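Long-range contacts in Alpha/beta hydrolase (Streptomyces albidoflavus, PDB 6KSU), which probably acts as a stand-alone peptide cyclase of the penicillin-binding-protein type, closing non-ribosomal peptides into macrolactams by heterochiral coupling: residues A[102-107]-A[126-131]; A[137-142]-A[160-165]; A[448-453]-A[460-465]. All coordinates share one frame; numbering follows the deposited sequence.

Overall arrangement
Contacts 1 and 2 lie in the helical part of the region related to beta-lactamases, whereas contact 3 belongs to the eight-stranded C-terminal barrel. The centres of contacts 1 and 2 are about 17 Å apart, and the two touch where Leu131 CD2 meets Val138 CG2 at 4.0 Å. Contact 2 is also about 17 Å from contact 3, centre to centre, and their nearest atoms stay about 5 Å apart; contacts 1 and 3 lie about 24 Å apart between centres. Asp140 of contact 2 reaches Arg466 of the barrel, and Gly465 of contact 3 bonds to the backbone of Tyr174, which with Ser83 and Lys86 probably forms the SxxK-type active site.

Contact 1: A[102-107]-A[126-131]; sequences LDLDDP and ATVRQL
Leu104 and Asp105 receive the first turn of helix 128-132, Leu104 on the packed side and Asp105 on the solvent side. On the packed side Leu104 CD1 lies 3.9 Å from Val128 CG1, the two side chains crossing at about a right angle. Val128 CG1 is also 4.2 Å from Leu102 CD2. It reaches both because it stands opposite the backbone N (chi1 171°). Val93 of helix 85-98 touches both Leu102 and Val128. At the centre, Arg129 N gives a 2.8 Å hydrogen bond to Leu104 O, tying the helix start to the type I turn of Asp103 to Asp106. Thr127, the N-cap, and Gln130 in the first turn form a capping box: Gln130 N donates to Thr127 OG1 at 3.1 Å and Thr127 N to Gln130 OE1.

The outer side is more exposed and polar. Arg129 bends at chi3 (-61°) and grips Asp105 side-on, Arg129 NE to Asp105 OD1 at 2.7 Å and NH2 to OD2 at 3.0 Å. The carboxylate and guanidinium planes are 55° apart: OD1 is met on its syn side, but OD2 from above the carboxylate plane. Leu104 CG lies 3.7 Å above one guanidinium face, which probably limits its rotation. Both groups are probably charged in any case and solvent probably weakens their attraction, so the pair mainly orients the arginine end.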
ATOM      1  N   LEU A 102      -4.368  -4.065  23.550  1.00 32.26           N
ATOM      2  CA  LEU A 102      -4.713  -2.939  22.687  1.00 37.21           C
ATOM      3  C   LEU A 102      -6.135  -3.096  22.177  1.00 35.22           C
ATOM      4  O   LEU A 102      -6.518  -4.171  21.706  1.00 33.41           O
ATOM      5  CB  LEU A 102      -3.742  -2.823  21.501  1.00 32.55           C
ATOM      6  CG  LEU A 102      -4.014  -1.651  20.559  1.00 33.56           C
ATOM      7  CD1 LEU A 102      -3.489  -0.364  21.152  1.00 33.03           C
ATOM      8  CD2 LEU A 102      -3.388  -1.902  19.188  1.00 34.72           C
ATOM      9  N   ASP A 103      -6.899  -2.014  22.237  1.00 30.06           N
ATOM     10  CA  ASP A 103      -8.315  -2.053  21.909  1.00 35.97           C
ATOM     11  C   ASP A 103      -8.572  -1.443  20.536  1.00 32.65           C
ATOM     12  O   ASP A 103      -8.264  -0.271  20.299  1.00 29.11           O
ATOM     13  CB  ASP A 103      -9.127  -1.327  22.978  1.00 39.77           C
ATOM     14  CG  ASP A 103     -10.491  -1.929  23.171  1.00 43.51           C
ATOM     15  OD1 ASP A 103     -11.286  -1.924  22.200  1.00 48.18           O
ATOM     16  OD2 ASP A 103     -10.763  -2.410  24.291  1.00 55.35           O
ATOM     17  N   LEU A 104      -9.179  -2.234  19.654  1.00 31.84           N
ATOM     18  CA  LEU A 104      -9.355  -1.837  18.263  1.00 36.34           C
ATOM     19  C   LEU A 104     -10.283  -0.636  18.136  1.00 34.20           C
ATOM     20  O   LEU A 104     -10.172   0.130  17.178  1.00 31.74           O
ATOM     21  CB  LEU A 104      -9.882  -3.045  17.488  1.00 35.18           C
ATOM     22  CG  LEU A 104      -9.378  -3.492  16.116  1.00 38.33           C
ATOM     23  CD1 LEU A 104      -7.874  -3.324  15.929  1.00 29.12           C
ATOM     24  CD2 LEU A 104      -9.771  -4.955  15.939  1.00 30.38           C
ATOM     25  N   ASP A 105     -11.171  -0.444  19.108  1.00 36.73           N
ATOM     26  CA  ASP A 105     -12.095   0.676  19.155  1.00 30.94           C
ATOM     27  C   ASP A 105     -11.735   1.652  20.263  1.00 35.82           C
ATOM     28  O   ASP A 105     -12.591   2.417  20.709  1.00 35.89           O
ATOM     29  CB  ASP A 105     -13.527   0.178  19.330  1.00 30.37           C
ATOM     30  CG  ASP A 105     -14.015  -0.604  18.128  1.00 37.12           C
ATOM     31  OD1 ASP A 105     -13.598  -0.262  16.995  1.00 34.59           O
ATOM     32  OD2 ASP A 105     -14.814  -1.550  18.311  1.00 47.92           O
ATOM     33  N   ASP A 106     -10.482   1.635  20.724  1.00 35.68           N
ATOM     34  CA  ASP A 106     -10.244   2.704  21.688  1.00 40.70           C
ATOM     35  C   ASP A 106      -9.875   4.008  20.979  1.00 44.35           C
ATOM     36  O   ASP A 106      -9.158   3.994  19.969  1.00 41.67           O
ATOM     37  CB  ASP A 106      -9.136   2.322  22.656  1.00 43.99           C
ATOM     38  CG  ASP A 106      -9.679   1.795  23.968  1.00 55.58           C
ATOM     39  OD1 ASP A 106     -10.918   1.839  24.157  1.00 60.19           O
ATOM     40  OD2 ASP A 106      -8.875   1.330  24.805  1.00 61.31           O
ATOM     41  N   PRO A 107     -10.360   5.134  21.498  1.00 44.96           N
ATOM     42  CA  PRO A 107      -9.988   6.430  20.924  1.00 42.89           C
ATOM     43  C   PRO A 107      -8.531   6.758  21.196  1.00 42.53           C
ATOM     44  O   PRO A 107      -8.022   6.537  22.297  1.00 51.05           O
ATOM     45  CB  PRO A 107     -10.923   7.418  21.633  1.00 42.10           C
ATOM     46  CG  PRO A 107     -12.041   6.572  22.177  1.00 48.39           C
ATOM     47  CD  PRO A 107     -11.410   5.259  22.521  1.00 44.96           C
ATOM     48  N   ALA A 126     -10.487   9.494  16.784  1.00 35.56           N
ATOM     49  CA  ALA A 126     -10.350   8.388  15.846  1.00 32.27           C
ATOM     50  C   ALA A 126      -9.837   7.140  16.570  1.00 31.17           C
ATOM     51  O   ALA A 126      -9.360   7.206  17.702  1.00 33.10           O
ATOM     52  CB  ALA A 126      -9.429   8.775  14.683  1.00 27.58           C
ATOM     53  N   THR A 127      -9.923   5.988  15.898  1.00 28.39           N
ATOM     54  CA  THR A 127      -9.592   4.702  16.495  1.00 24.47           C
ATOM     55  C   THR A 127      -8.531   3.936  15.703  1.00 26.87           C
ATOM     56  O   THR A 127      -8.365   4.096  14.486  1.00 22.44           O
ATOM     57  CB  THR A 127     -10.844   3.843  16.625  1.00 26.99           C
ATOM     58  OG1 THR A 127     -11.372   3.551  15.329  1.00 22.37           O
ATOM     59  CG2 THR A 127     -11.912   4.594  17.460  1.00 33.18           C
ATOM     60  N   VAL A 128      -7.822   3.068  16.424  1.00 27.16           N
ATOM     61  CA  VAL A 128      -6.940   2.093  15.782  1.00 26.97           C
ATOM     62  C   VAL A 128      -7.651   1.392  14.622  1.00 26.20           C
ATOM     63  O   VAL A 128      -7.090   1.244  13.531  1.00 22.03           O
ATOM     64  CB  VAL A 128      -6.413   1.091  16.834  1.00 31.84           C
ATOM     65  CG1 VAL A 128      -5.679  -0.074  16.170  1.00 30.88           C
ATOM     66  CG2 VAL A 128      -5.498   1.803  17.816  1.00 27.22           C
ATOM     67  N   ARG A 129      -8.907   0.981  14.817  1.00 22.80           N
ATOM     68  CA  ARG A 129      -9.619   0.320  13.723  1.00 25.66           C
ATOM     69  C   ARG A 129      -9.742   1.223  12.494  1.00 26.79           C
ATOM     70  O   ARG A 129      -9.603   0.757  11.355  1.00 20.66           O
ATOM     71  CB  ARG A 129     -11.008  -0.124  14.174  1.00 26.49           C
ATOM     72  CG  ARG A 129     -11.696  -1.050  13.167  1.00 29.62           C
ATOM     73  CD  ARG A 129     -13.195  -1.165  13.423  1.00 28.96           C
ATOM     74  NE  ARG A 129     -13.461  -1.733  14.748  1.00 28.62           N
ATOM     75  CZ  ARG A 129     -13.218  -3.001  15.092  1.00 32.37           C
ATOM     76  NH1 ARG A 129     -12.702  -3.859  14.214  1.00 31.29           N
ATOM     77  NH2 ARG A 129     -13.500  -3.417  16.323  1.00 30.27           N
ATOM     78  N   GLN A 130     -10.026   2.516  12.706  1.00 20.72           N
ATOM     79  CA  GLN A 130     -10.103   3.440  11.584  1.00 25.07           C
ATOM     80  C   GLN A 130      -8.739   3.685  10.962  1.00 21.87           C
ATOM     81  O   GLN A 130      -8.647   3.878   9.750  1.00 17.55           O
ATOM     82  CB  GLN A 130     -10.709   4.770  12.028  1.00 23.05           C
ATOM     83  CG  GLN A 130     -12.141   4.661  12.545  1.00 26.65           C
ATOM     84  CD  GLN A 130     -12.572   5.895  13.317  1.00 30.03           C
ATOM     85  OE1 GLN A 130     -11.739   6.632  13.840  1.00 28.59           O
ATOM     86  NE2 GLN A 130     -13.880   6.119  13.405  1.00 26.57           N
ATOM     87  N   LEU A 131      -7.686   3.753  11.782  1.00 22.81           N
ATOM     88  CA  LEU A 131      -6.349   3.937  11.233  1.00 25.10           C
ATOM     89  C   LEU A 131      -5.986   2.777  10.310  1.00 21.88           C
ATOM     90  O   LEU A 131      -5.618   2.987   9.148  1.00 21.56           O
ATOM     91  CB  LEU A 131      -5.321   4.090  12.353  1.00 23.45           C
ATOM     92  CG  LEU A 131      -5.367   5.364  13.212  1.00 21.97           C
ATOM     93  CD1 LEU A 131      -4.291   5.255  14.279  1.00 25.97           C
ATOM     94  CD2 LEU A 131      -5.152   6.605  12.405  1.00 26.76           C
TER

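Contact 2: A[137-142]-A[160-165]; sequences GVVDSI and ARQPAL
Gly137 O accepts a hydrogen bond from Leu165 N at 2.7 Å, the direct polar link between two loops that otherwise meet through a water and apolar side chains. Leu165 CB lies 3.1 Å from Gly137 O, beside the bond. Gly137 presents its carbonyl from a backbone with positive phi (78°), where a CB would press on the preceding carbonyl oxygen. A little further along, a water continues the polar link: it accepts from Val139 N at 3.0 Å and donates to Pro163 O at 3.2 Å.

Around this bridge the side chains are packed. Leu165 CD2 is 3.7 Å from Val138 O and Leu165 CD1 4.3 Å from Val139 CG1. The two branches of Val139 part company: CG1 leans toward Pro163 O, while CG2 touches Gln162 CG, the two side chains crossing at about a right angle. Ile142 and Gln162 slide past each other in opposite directions, Ile142 CD1 resting 3.6 Å from Gln162 CG. With CG trans to its backbone N (chi1 -162°), Gln162 lays CB and CG against Ile142 CD1; the bend at chi2 (73°) directs the amide.

Buried Asp140 forms a salt bridge with Arg466 of the C-terminal barrel. The contact thus joins the loops before and after helix 153-160, and Asp140 OD1 accepts from Asn176 N, beside Tyr174 to Asn176, consistent with the (S/Y)xN motif of SxxK-type serine enzymes.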
ATOM      1  N   GLY A 137      -9.709   9.866   8.560  1.00 28.22           N
ATOM      2  CA  GLY A 137      -9.681  11.255   8.174  1.00 30.88           C
ATOM      3  C   GLY A 137      -8.335  11.920   8.320  1.00 34.29           C
ATOM      4  O   GLY A 137      -8.261  13.151   8.259  1.00 39.19           O
ATOM      5  N   VAL A 138      -7.275  11.148   8.507  1.00 27.72           N
ATOM      6  CA  VAL A 138      -5.923  11.693   8.530  1.00 27.85           C
ATOM      7  C   VAL A 138      -5.473  11.994   7.103  1.00 23.87           C
ATOM      8  O   VAL A 138      -5.737  11.222   6.171  1.00 23.34           O
ATOM      9  CB  VAL A 138      -4.963  10.711   9.233  1.00 29.70           C
ATOM     10  CG1 VAL A 138      -3.730  11.444   9.720  1.00 32.14           C
ATOM     11  CG2 VAL A 138      -5.667   9.997  10.404  1.00 24.10           C
ATOM     12  N   VAL A 139      -4.791  13.123   6.928  1.00 18.92           N
ATOM     13  CA  VAL A 139      -4.179  13.458   5.647  1.00 25.16           C
ATOM     14  C   VAL A 139      -3.110  12.417   5.293  1.00 25.05           C
ATOM     15  O   VAL A 139      -2.677  11.629   6.141  1.00 20.70           O
ATOM     16  CB  VAL A 139      -3.578  14.876   5.670  1.00 24.01           C
ATOM     17  CG1 VAL A 139      -4.672  15.926   5.860  1.00 23.55           C
ATOM     18  CG2 VAL A 139      -2.553  14.989   6.775  1.00 29.13           C
ATOM     19  N   ASP A 140      -2.660  12.425   4.044  1.00 22.05           N
ATOM     20  CA  ASP A 140      -1.735  11.393   3.590  1.00 25.21           C
ATOM     21  C   ASP A 140      -0.312  11.643   4.097  1.00 25.80           C
ATOM     22  O   ASP A 140       0.283  10.765   4.727  1.00 27.02           O
ATOM     23  CB  ASP A 140      -1.789  11.288   2.063  1.00 24.00           C
ATOM     24  CG  ASP A 140      -0.837  10.218   1.506  1.00 30.69           C
ATOM     25  OD1 ASP A 140      -0.396   9.323   2.271  1.00 25.35           O
ATOM     26  OD2 ASP A 140      -0.531  10.276   0.295  1.00 36.41           O
ATOM     27  N   SER A 141       0.225  12.845   3.893  1.00 25.80           N
ATOM     28  CA  SER A 141       1.612  13.154   4.219  1.00 27.13           C
ATOM     29  C   SER A 141       1.702  14.410   5.066  1.00 35.46           C
ATOM     30  O   SER A 141       1.049  15.416   4.769  1.00 38.11           O
ATOM     31  CB  SER A 141       2.439  13.356   2.948  1.00 27.18           C
ATOM     32  OG  SER A 141       2.166  12.320   2.026  1.00 38.78           O
ATOM     33  N   ILE A 142       2.544  14.350   6.100  1.00 43.04           N
ATOM     34  CA  ILE A 142       2.828  15.463   7.003  1.00 47.58           C
ATOM     35  C   ILE A 142       4.341  15.565   7.177  1.00 55.48           C
ATOM     36  O   ILE A 142       4.991  14.572   7.525  1.00 54.68           O
ATOM     37  CB  ILE A 142       2.152  15.268   8.376  1.00 46.65           C
ATOM     38  CG1 ILE A 142       0.665  15.586   8.302  1.00 45.57           C
ATOM     39  CG2 ILE A 142       2.803  16.134   9.432  1.00 51.68           C
ATOM     40  CD1 ILE A 142      -0.054  15.338   9.606  1.00 44.03           C
ATOM     41  N   ALA A 160      -1.425  16.168  15.462  1.00 42.07           N
ATOM     42  CA  ALA A 160      -2.554  16.807  16.125  1.00 45.62           C
ATOM     43  C   ALA A 160      -2.739  18.240  15.642  1.00 49.40           C
ATOM     44  O   ALA A 160      -3.874  18.701  15.471  1.00 56.64           O
ATOM     45  CB  ALA A 160      -2.362  16.757  17.641  1.00 44.89           C
ATOM     46  N   ARG A 161      -1.641  18.955  15.396  1.00 47.71           N
ATOM     47  CA  ARG A 161      -1.713  20.310  14.849  1.00 53.52           C
ATOM     48  C   ARG A 161      -1.917  20.318  13.335  1.00 53.53           C
ATOM     49  O   ARG A 161      -1.333  21.132  12.618  1.00 58.34           O
ATOM     50  CB  ARG A 161      -0.458  21.090  15.244  1.00 56.77           C
ATOM     51  CG  ARG A 161       0.856  20.524  14.716  1.00 58.47           C
ATOM     52  CD  ARG A 161       2.075  21.255  15.277  1.00 64.50           C
ATOM     53  NE  ARG A 161       2.637  20.575  16.445  1.00 63.97           N
ATOM     54  CZ  ARG A 161       3.878  20.100  16.520  1.00 62.68           C
ATOM     55  NH1 ARG A 161       4.707  20.227  15.492  1.00 56.93           N
ATOM     56  NH2 ARG A 161       4.291  19.496  17.629  1.00 62.14           N
ATOM     57  N   GLN A 162      -2.749  19.416  12.822  1.00 53.03           N
ATOM     58  CA  GLN A 162      -3.001  19.312  11.400  1.00 51.83           C
ATOM     59  C   GLN A 162      -4.499  19.109  11.234  1.00 45.59           C
ATOM     60  O   GLN A 162      -5.067  18.195  11.854  1.00 45.73           O
ATOM     61  CB  GLN A 162      -2.237  18.156  10.749  1.00 51.86           C
ATOM     62  CG  GLN A 162      -2.132  18.259   9.253  1.00 49.65           C
ATOM     63  CD  GLN A 162      -1.166  19.341   8.821  1.00 60.90           C
ATOM     64  OE1 GLN A 162      -0.152  19.590   9.484  1.00 61.28           O
ATOM     65  NE2 GLN A 162      -1.474  19.997   7.702  1.00 55.72           N
ATOM     66  N   PRO A 163      -5.162  19.921  10.417  1.00 43.84           N
ATOM     67  CA  PRO A 163      -6.606  19.748  10.223  1.00 45.48           C
ATOM     68  C   PRO A 163      -6.927  18.374   9.655  1.00 42.85           C
ATOM     69  O   PRO A 163      -6.267  17.894   8.733  1.00 36.93           O
ATOM     70  CB  PRO A 163      -6.972  20.872   9.243  1.00 47.13           C
ATOM     71  CG  PRO A 163      -5.690  21.268   8.601  1.00 48.67           C
ATOM     72  CD  PRO A 163      -4.613  21.023   9.614  1.00 47.66           C
ATOM     73  N   ALA A 164      -7.942  17.738  10.225  1.00 47.28           N
ATOM     74  CA  ALA A 164      -8.412  16.469   9.700  1.00 40.12           C
ATOM     75  C   ALA A 164      -9.077  16.670   8.340  1.00 43.11           C
ATOM     76  O   ALA A 164      -9.371  17.791   7.906  1.00 45.69           O
ATOM     77  CB  ALA A 164      -9.392  15.820  10.675  1.00 38.46           C
ATOM     78  N   LEU A 165      -9.338  15.552   7.671  1.00 38.43           N
ATOM     79  CA  LEU A 165      -9.902  15.583   6.331  1.00 38.04           C
ATOM     80  C   LEU A 165     -11.423  15.690   6.365  1.00 41.23           C
ATOM     81  O   LEU A 165     -12.024  16.312   5.479  1.00 39.65           O
ATOM     82  CB  LEU A 165      -9.456  14.323   5.593  1.00 32.90           C
ATOM     83  CG  LEU A 165      -9.035  14.290   4.143  1.00 30.22           C
ATOM     84  CD1 LEU A 165      -8.362  15.581   3.740  1.00 35.21           C
ATOM     85  CD2 LEU A 165      -8.064  13.134   3.988  1.00 25.56           C
TER
HETATM   86  O   HOH W   1      -5.023  14.989   9.320  1.00 29.51           O

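Contact 3: A[448-453]-A[460-465]; sequences RFVREH and LLQYGG
Arg448 to Val450 and Leu460 to Gln462 pair as the antiparallel arms of a beta hairpin in the eight-stranded C-terminal barrel, strands 445-451 and 458-463 being neighbours in its order. Backbone hydrogen bonds set the register. Arg448 and Gln462 form a hydrogen-bonded pair, with Arg448 N to Gln462 O and Gln462 N to Arg448 O both at 2.8 Å. Val450 and Leu460 form the next such pair, Val450 N reaching Leu460 O at 2.7 Å and Leu460 N returning to Val450 O. Between them lies the non-hydrogen-bonded pair of Phe449 and Leu461, where CA-H...O contacts fill in: Leu461 CA approaches Arg448 O and Phe449 CA approaches Leu460 O.

Apolar packing differs on the two faces of the sheet. On one, Phe449 and Leu461 meet obliquely, Phe449 CE1 to Leu461 CD1 at 4.1 Å; the phenylalanine ring also meets Phe433 and stands edge-to-face with His392. On the other, Val450 CB and Leu460 CB are 3.6 Å apart. Leu460 also touches Phe166 and Ala171, in the loop that follows helix 153-160.

Polar side-chain contact is confined to the face of Val450 and Leu460. Arg448 and Gln462 run side by side in the same direction, each with CG placed between its backbone N and carbonyl carbon (chi1 67° and 64°). Both chains are extended beyond that, which brings guanidinium and amide to within 8° of coplanar, with Phe302 touching both residues. Gln462 OE1 is placed to accept from Arg448 NE and NH2, though the modelled distances are improbably short and the exact geometry is doubtful. Nearer the backbone the two chains lie in contact, Arg448 CG to Gln462 CG at 3.7 Å.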
ATOM      1  N   ARG A 448     -14.390  10.408  -8.081  1.00 26.53           N
ATOM      2  CA  ARG A 448     -15.783  10.707  -7.773  1.00 30.56           C
ATOM      3  C   ARG A 448     -15.855  11.832  -6.753  1.00 23.66           C
ATOM      4  O   ARG A 448     -14.900  12.124  -6.032  1.00 21.29           O
ATOM      5  CB  ARG A 448     -16.552   9.500  -7.232  1.00 30.43           C
ATOM      6  CG  ARG A 448     -16.067   9.026  -5.846  1.00 32.09           C
ATOM      7  CD  ARG A 448     -16.976   7.955  -5.299  1.00 28.05           C
ATOM      8  NE  ARG A 448     -16.535   7.499  -3.996  1.00 32.28           N
ATOM      9  CZ  ARG A 448     -17.117   6.520  -3.314  1.00 35.81           C
ATOM     10  NH1 ARG A 448     -18.170   5.887  -3.814  1.00 33.05           N
ATOM     11  NH2 ARG A 448     -16.638   6.177  -2.129  1.00 35.74           N
ATOM     12  N   PHE A 449     -16.997  12.496  -6.749  1.00 25.51           N
ATOM     13  CA  PHE A 449     -17.385  13.386  -5.668  1.00 27.59           C
ATOM     14  C   PHE A 449     -18.179  12.625  -4.623  1.00 23.37           C
ATOM     15  O   PHE A 449     -18.864  11.644  -4.919  1.00 24.95           O
ATOM     16  CB  PHE A 449     -18.199  14.557  -6.208  1.00 29.83           C
ATOM     17  CG  PHE A 449     -17.426  15.390  -7.173  1.00 27.62           C
ATOM     18  CD1 PHE A 449     -16.574  16.371  -6.715  1.00 28.33           C
ATOM     19  CD2 PHE A 449     -17.486  15.131  -8.527  1.00 32.03           C
ATOM     20  CE1 PHE A 449     -15.830  17.115  -7.606  1.00 37.91           C
ATOM     21  CE2 PHE A 449     -16.744  15.866  -9.416  1.00 29.49           C
ATOM     22  CZ  PHE A 449     -15.917  16.858  -8.958  1.00 30.17           C
ATOM     23  N   VAL A 450     -18.060  13.081  -3.387  1.00 22.70           N
ATOM     24  CA  VAL A 450     -18.748  12.481  -2.254  1.00 26.10           C
ATOM     25  C   VAL A 450     -19.455  13.587  -1.484  1.00 25.05           C
ATOM     26  O   VAL A 450     -18.869  14.647  -1.228  1.00 26.17           O
ATOM     27  CB  VAL A 450     -17.769  11.706  -1.347  1.00 24.50           C
ATOM     28  CG1 VAL A 450     -18.509  11.056  -0.175  1.00 23.83           C
ATOM     29  CG2 VAL A 450     -17.047  10.663  -2.175  1.00 21.96           C
ATOM     30  N   ARG A 451     -20.715  13.343  -1.142  1.00 25.71           N
ATOM     31  CA  ARG A 451     -21.523  14.211  -0.298  1.00 29.77           C
ATOM     32  C   ARG A 451     -21.673  13.579   1.079  1.00 31.34           C
ATOM     33  O   ARG A 451     -21.661  12.351   1.218  1.00 31.94           O
ATOM     34  CB  ARG A 451     -22.920  14.427  -0.895  1.00 28.94           C
ATOM     35  CG  ARG A 451     -22.930  15.070  -2.285  1.00 33.29           C
ATOM     36  CD  ARG A 451     -24.271  14.908  -3.008  1.00 31.45           C
ATOM     37  NE  ARG A 451     -24.085  14.896  -4.455  1.00 34.25           N
ATOM     38  CZ  ARG A 451     -24.008  15.996  -5.197  1.00 31.79           C
ATOM     39  NH1 ARG A 451     -24.102  17.181  -4.607  1.00 26.62           N
ATOM     40  NH2 ARG A 451     -23.826  15.913  -6.517  1.00 37.41           N
ATOM     41  N   GLU A 452     -21.820  14.432   2.096  1.00 29.65           N
ATOM     42  CA  GLU A 452     -22.151  13.942   3.429  1.00 36.38           C
ATOM     43  C   GLU A 452     -23.613  13.537   3.541  1.00 32.36           C
ATOM     44  O   GLU A 452     -23.943  12.665   4.348  1.00 35.38           O
ATOM     45  CB  GLU A 452     -21.819  14.992   4.491  1.00 33.97           C
ATOM     46  CG  GLU A 452     -20.368  15.376   4.495  1.00 43.29           C
ATOM     47  CD  GLU A 452     -19.977  16.282   5.649  1.00 50.48           C
ATOM     48  OE1 GLU A 452     -20.302  15.957   6.811  1.00 54.02           O
ATOM     49  OE2 GLU A 452     -19.322  17.318   5.381  1.00 53.08           O
ATOM     50  N   HIS A 453     -24.493  14.148   2.751  1.00 27.70           N
ATOM     51  CA  HIS A 453     -25.900  13.824   2.779  1.00 30.19           C
ATOM     52  C   HIS A 453     -26.463  13.903   1.367  1.00 27.66           C
ATOM     53  O   HIS A 453     -26.066  14.784   0.598  1.00 28.77           O
ATOM     54  CB  HIS A 453     -26.656  14.779   3.716  1.00 35.95           C
ATOM     55  CG  HIS A 453     -28.114  14.470   3.856  1.00 42.38           C
ATOM     56  ND1 HIS A 453     -29.037  14.795   2.886  1.00 32.17           N
ATOM     57  CD2 HIS A 453     -28.815  13.882   4.859  1.00 42.32           C
ATOM     58  CE1 HIS A 453     -30.236  14.397   3.271  1.00 38.49           C
ATOM     59  NE2 HIS A 453     -30.132  13.847   4.468  1.00 36.15           N
ATOM     60  N   LEU A 460     -16.463  16.130  -0.808  1.00 30.33           N
ATOM     61  CA  LEU A 460     -15.231  15.404  -1.072  1.00 33.12           C
ATOM     62  C   LEU A 460     -15.061  15.127  -2.553  1.00 28.07           C
ATOM     63  O   LEU A 460     -16.030  14.853  -3.269  1.00 25.05           O
ATOM     64  CB  LEU A 460     -15.187  14.062  -0.331  1.00 37.32           C
ATOM     65  CG  LEU A 460     -14.900  14.183   1.151  1.00 33.95           C
ATOM     66  CD1 LEU A 460     -14.658  12.791   1.714  1.00 37.14           C
ATOM     67  CD2 LEU A 460     -13.697  15.097   1.329  1.00 34.92           C
ATOM     68  N   LEU A 461     -13.811  15.182  -2.985  1.00 25.65           N
ATOM     69  CA  LEU A 461     -13.350  14.595  -4.230  1.00 28.32           C
ATOM     70  C   LEU A 461     -12.400  13.454  -3.871  1.00 29.51           C
ATOM     71  O   LEU A 461     -11.470  13.650  -3.078  1.00 32.47           O
ATOM     72  CB  LEU A 461     -12.658  15.684  -5.063  1.00 32.64           C
ATOM     73  CG  LEU A 461     -11.924  15.512  -6.387  1.00 39.23           C
ATOM     74  CD1 LEU A 461     -11.818  16.896  -7.060  1.00 28.07           C
ATOM     75  CD2 LEU A 461     -10.535  14.831  -6.262  1.00 32.70           C
ATOM     76  N   GLN A 462     -12.640  12.252  -4.408  1.00 25.28           N
ATOM     77  CA  GLN A 462     -11.653  11.200  -4.227  1.00 28.94           C
ATOM     78  C   GLN A 462     -11.293  10.533  -5.553  1.00 26.85           C
ATOM     79  O   GLN A 462     -12.128  10.382  -6.450  1.00 27.69           O
ATOM     80  CB  GLN A 462     -12.094  10.161  -3.154  1.00 27.42           C
ATOM     81  CG  GLN A 462     -13.310   9.348  -3.437  1.00 33.13           C
ATOM     82  CD  GLN A 462     -13.705   8.463  -2.260  1.00 28.19           C
ATOM     83  OE1 GLN A 462     -14.616   7.656  -2.381  1.00 27.41           O
ATOM     84  NE2 GLN A 462     -13.019   8.611  -1.121  1.00 27.38           N
ATOM     85  N   TYR A 463     -10.011  10.162  -5.653  1.00 21.88           N
ATOM     86  CA  TYR A 463      -9.382   9.472  -6.780  1.00 23.43           C
ATOM     87  C   TYR A 463      -8.068   8.877  -6.299  1.00 24.21           C
ATOM     88  O   TYR A 463      -7.431   9.420  -5.393  1.00 24.69           O
ATOM     89  CB  TYR A 463      -9.102  10.413  -7.967  1.00 25.75           C
ATOM     90  CG  TYR A 463      -7.902  11.342  -7.790  1.00 26.54           C
ATOM     91  CD1 TYR A 463      -6.669  11.042  -8.379  1.00 26.94           C
ATOM     92  CD2 TYR A 463      -8.001  12.525  -7.052  1.00 27.27           C
ATOM     93  CE1 TYR A 463      -5.571  11.893  -8.246  1.00 26.55           C
ATOM     94  CE2 TYR A 463      -6.901  13.383  -6.896  1.00 30.58           C
ATOM     95  CZ  TYR A 463      -5.685  13.055  -7.507  1.00 36.80           C
ATOM     96  OH  TYR A 463      -4.579  13.873  -7.381  1.00 41.73           O
ATOM     97  N   GLY A 464      -7.641   7.792  -6.946  1.00 24.22           N
ATOM     98  CA  GLY A 464      -6.453   7.071  -6.485  1.00 28.07           C
ATOM     99  C   GLY A 464      -6.517   6.694  -5.009  1.00 24.44           C
ATOM    100  O   GLY A 464      -5.490   6.626  -4.332  1.00 27.70           O
ATOM    101  N   GLY A 465      -7.726   6.481  -4.487  1.00 28.10           N
ATOM    102  CA  GLY A 465      -7.932   6.153  -3.088  1.00 20.06           C
ATOM    103  C   GLY A 465      -7.636   7.256  -2.094  1.00 21.18           C
ATOM    104  O   GLY A 465      -7.714   7.007  -0.892  1.00 19.12           O
TER